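Local coordinates for protein endoglucanase (Ruminococcus champanellensis, PDB 6WQV) that probably hydrolyses internal beta-1,4 linkages of cellulose and related plant polysaccharides as a broad-specificity family 5 endoglucanase, at residues Glu160-Pro165 with Asn186-Thr191. Sequence-based numbering, arbitrary orientation.
Sequences EGMNQP and NSYNQT. Unlike the reference sequence in segment 160-165: Q164 (reference Glu). With GLC (alpha-D-glucopyranose), chain E.
M162 meets Y188 and N189 where the loop following strand 157-160 of the (beta/alpha)8 barrel lies against helix 179-197. This is the tight, buried side: the methionine runs outward from the barrel, extended as far as SD and then bent (chi3 -77°), which brings CE to 3.7 Å from Y188 CB and 3.5 Å from N189 CG. SD sits obliquely to the tyrosine ring, 5.4 Å from its centroid, a Met-aromatic contact, and the two side chains cross at about a right angle. Y188 OH bonds to the carbonyl of I126, while N189 ND2 is held by the backbone oxygen of P211; N189 OD1 is buried with no partner in the model. N163 and Q164 turn instead to the sugar pocket and make no contact with 186-191. With CG anti to the backbone N (chi1 -180°), N163 carries its amide into that pocket, where OD1 accepts from R75 NH2 and ND2 donates to glucose O2 over 2.9 Å, nearly straight at 165°. Putting a leucine here would probably leave both R75 NH2 and glucose O2 without their amide mate. Q164, where the reference sequence has glutamate, brings OE1 to 3.0 Å from C1 of the glucose.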
loop_
_atom_site.group_PDB
_atom_site.type_symbol
_atom_site.label_atom_id
_atom_site.label_comp_id
_atom_site.label_asym_id
_atom_site.label_seq_id
_atom_site.Cartn_x
_atom_site.Cartn_y
_atom_site.Cartn_z
ATOM N N GLU A 160 -6.244 -3.541 3.528
ATOM C CA GLU A 160 -5.945 -2.117 3.671
ATOM C C GLU A 160 -7.074 -1.317 3.027
ATOM O O GLU A 160 -7.325 -1.443 1.824
ATOM C CB GLU A 160 -4.600 -1.757 3.018
ATOM C CG GLU A 160 -4.353 -0.265 3.069
ATOM C CD GLU A 160 -2.981 0.138 2.624
ATOM O OE1 GLU A 160 -2.527 -0.372 1.583
ATOM O OE2 GLU A 160 -2.367 0.973 3.321
ATOM N N GLY A 161 -7.750 -0.477 3.827
ATOM C CA GLY A 161 -9.049 0.046 3.412
ATOM C C GLY A 161 -9.015 1.085 2.305
ATOM O O GLY A 161 -9.975 1.198 1.534
ATOM N N MET A 162 -7.943 1.875 2.234
ATOM C CA MET A 162 -7.775 2.915 1.231
ATOM C C MET A 162 -6.279 3.098 1.028
ATOM O O MET A 162 -5.467 2.619 1.825
ATOM C CB MET A 162 -8.357 4.258 1.681
ATOM C CG MET A 162 -9.848 4.258 1.911
ATOM S SD MET A 162 -10.424 5.867 2.445
ATOM C CE MET A 162 -9.920 5.865 4.157
ATOM N N ASN A 163 -5.915 3.827 -0.024
ATOM C CA ASN A 163 -4.507 4.061 -0.330
ATOM C C ASN A 163 -4.046 5.448 0.098
ATOM O O ASN A 163 -3.378 5.587 1.127
ATOM C CB ASN A 163 -4.248 3.840 -1.816
ATOM C CG ASN A 163 -2.802 4.056 -2.197
ATOM O OD1 ASN A 163 -1.900 3.562 -1.525
ATOM N ND2 ASN A 163 -2.581 4.814 -3.265
ATOM N N GLN A 164 -4.379 6.465 -0.691
ATOM C CA GLN A 164 -3.954 7.843 -0.438
ATOM C C GLN A 164 -5.136 8.790 -0.583
ATOM O O GLN A 164 -5.148 9.661 -1.456
ATOM C CB GLN A 164 -2.834 8.247 -1.394
ATOM C CG GLN A 164 -1.509 7.646 -1.062
ATOM C CD GLN A 164 -0.389 8.281 -1.843
ATOM O OE1 GLN A 164 -0.457 8.400 -3.068
ATOM N NE2 GLN A 164 0.645 8.728 -1.135
ATOM N N PRO A 165 -6.155 8.643 0.264
ATOM C CA PRO A 165 -7.311 9.546 0.174
ATOM C C PRO A 165 -6.877 10.994 0.356
ATOM O O PRO A 165 -6.098 11.318 1.256
ATOM C CB PRO A 165 -8.213 9.073 1.319
ATOM C CG PRO A 165 -7.259 8.466 2.315
ATOM C CD PRO A 165 -6.210 7.783 1.455
ATOM N N ASN A 186 -11.426 10.100 8.483
ATOM C CA ASN A 186 -11.644 9.285 9.673
ATOM C C ASN A 186 -12.950 8.500 9.570
ATOM O O ASN A 186 -13.029 7.351 10.014
ATOM C CB ASN A 186 -11.630 10.140 10.937
ATOM C CG ASN A 186 -10.267 10.733 11.230
ATOM O OD1 ASN A 186 -9.234 10.142 10.904
ATOM N ND2 ASN A 186 -10.256 11.905 11.851
ATOM N N SER A 187 -13.997 9.119 9.014
ATOM C CA SER A 187 -15.257 8.411 8.804
ATOM C C SER A 187 -15.084 7.253 7.828
ATOM O O SER A 187 -15.613 6.157 8.050
ATOM C CB SER A 187 -16.313 9.387 8.281
ATOM O OG SER A 187 -17.551 8.744 8.036
ATOM N N TYR A 188 -14.355 7.486 6.734
ATOM C CA TYR A 188 -14.153 6.436 5.739
ATOM C C TYR A 188 -13.390 5.252 6.329
ATOM O O TYR A 188 -13.742 4.092 6.076
ATOM C CB TYR A 188 -13.405 6.999 4.528
ATOM C CG TYR A 188 -14.137 8.058 3.711
ATOM C CD1 TYR A 188 -15.503 8.282 3.854
ATOM C CD2 TYR A 188 -13.447 8.835 2.787
ATOM C CE1 TYR A 188 -16.160 9.256 3.093
ATOM C CE2 TYR A 188 -14.096 9.802 2.018
ATOM C CZ TYR A 188 -15.450 10.007 2.177
ATOM O OH TYR A 188 -16.109 10.965 1.441
ATOM N N ASN A 189 -12.338 5.519 7.112
ATOM C CA ASN A 189 -11.613 4.419 7.743
ATOM C C ASN A 189 -12.509 3.665 8.721
ATOM O O ASN A 189 -12.440 2.430 8.813
ATOM C CB ASN A 189 -10.359 4.928 8.456
ATOM C CG ASN A 189 -9.199 5.148 7.518
ATOM O OD1 ASN A 189 -9.075 4.466 6.501
ATOM N ND2 ASN A 189 -8.337 6.100 7.855
ATOM N N GLN A 190 -13.350 4.391 9.470
ATOM C CA GLN A 190 -14.258 3.741 10.410
ATOM C C GLN A 190 -15.252 2.850 9.675
ATOM O O GLN A 190 -15.530 1.720 10.102
ATOM C CB GLN A 190 -14.993 4.788 11.247
ATOM C CG GLN A 190 -15.890 4.182 12.303
ATOM C CD GLN A 190 -15.103 3.468 13.387
ATOM O OE1 GLN A 190 -14.456 4.105 14.221
ATOM N NE2 GLN A 190 -15.143 2.137 13.371
ATOM N N THR A 191 -15.792 3.331 8.555
ATOM C CA THR A 191 -16.708 2.512 7.767
ATOM C C THR A 191 -16.029 1.238 7.291
ATOM O O THR A 191 -16.603 0.147 7.368
ATOM C CB THR A 191 -17.220 3.319 6.575
ATOM O OG1 THR A 191 -17.993 4.422 7.063
ATOM C CG2 THR A 191 -18.076 2.464 5.665
HETATM C C1 GLC E . 1.867 6.705 -4.070
HETATM C C2 GLC E . 0.989 5.763 -4.871
HETATM C C3 GLC E . 1.573 4.982 -5.970
HETATM C C4 GLC E . 2.489 5.843 -6.806
HETATM C C5 GLC E . 3.592 6.319 -5.890
HETATM C C6 GLC E . 4.741 7.022 -6.592
HETATM O O1 GLC E . 2.451 6.202 -2.941
HETATM O O2 GLC E . 0.284 4.921 -3.908
HETATM O O3 GLC E . 0.450 4.492 -6.793
HETATM O O4 GLC E . 2.985 5.070 -7.904
HETATM O O5 GLC E . 3.015 7.266 -4.905
HETATM O O6 GLC E . 4.331 8.171 -7.194
#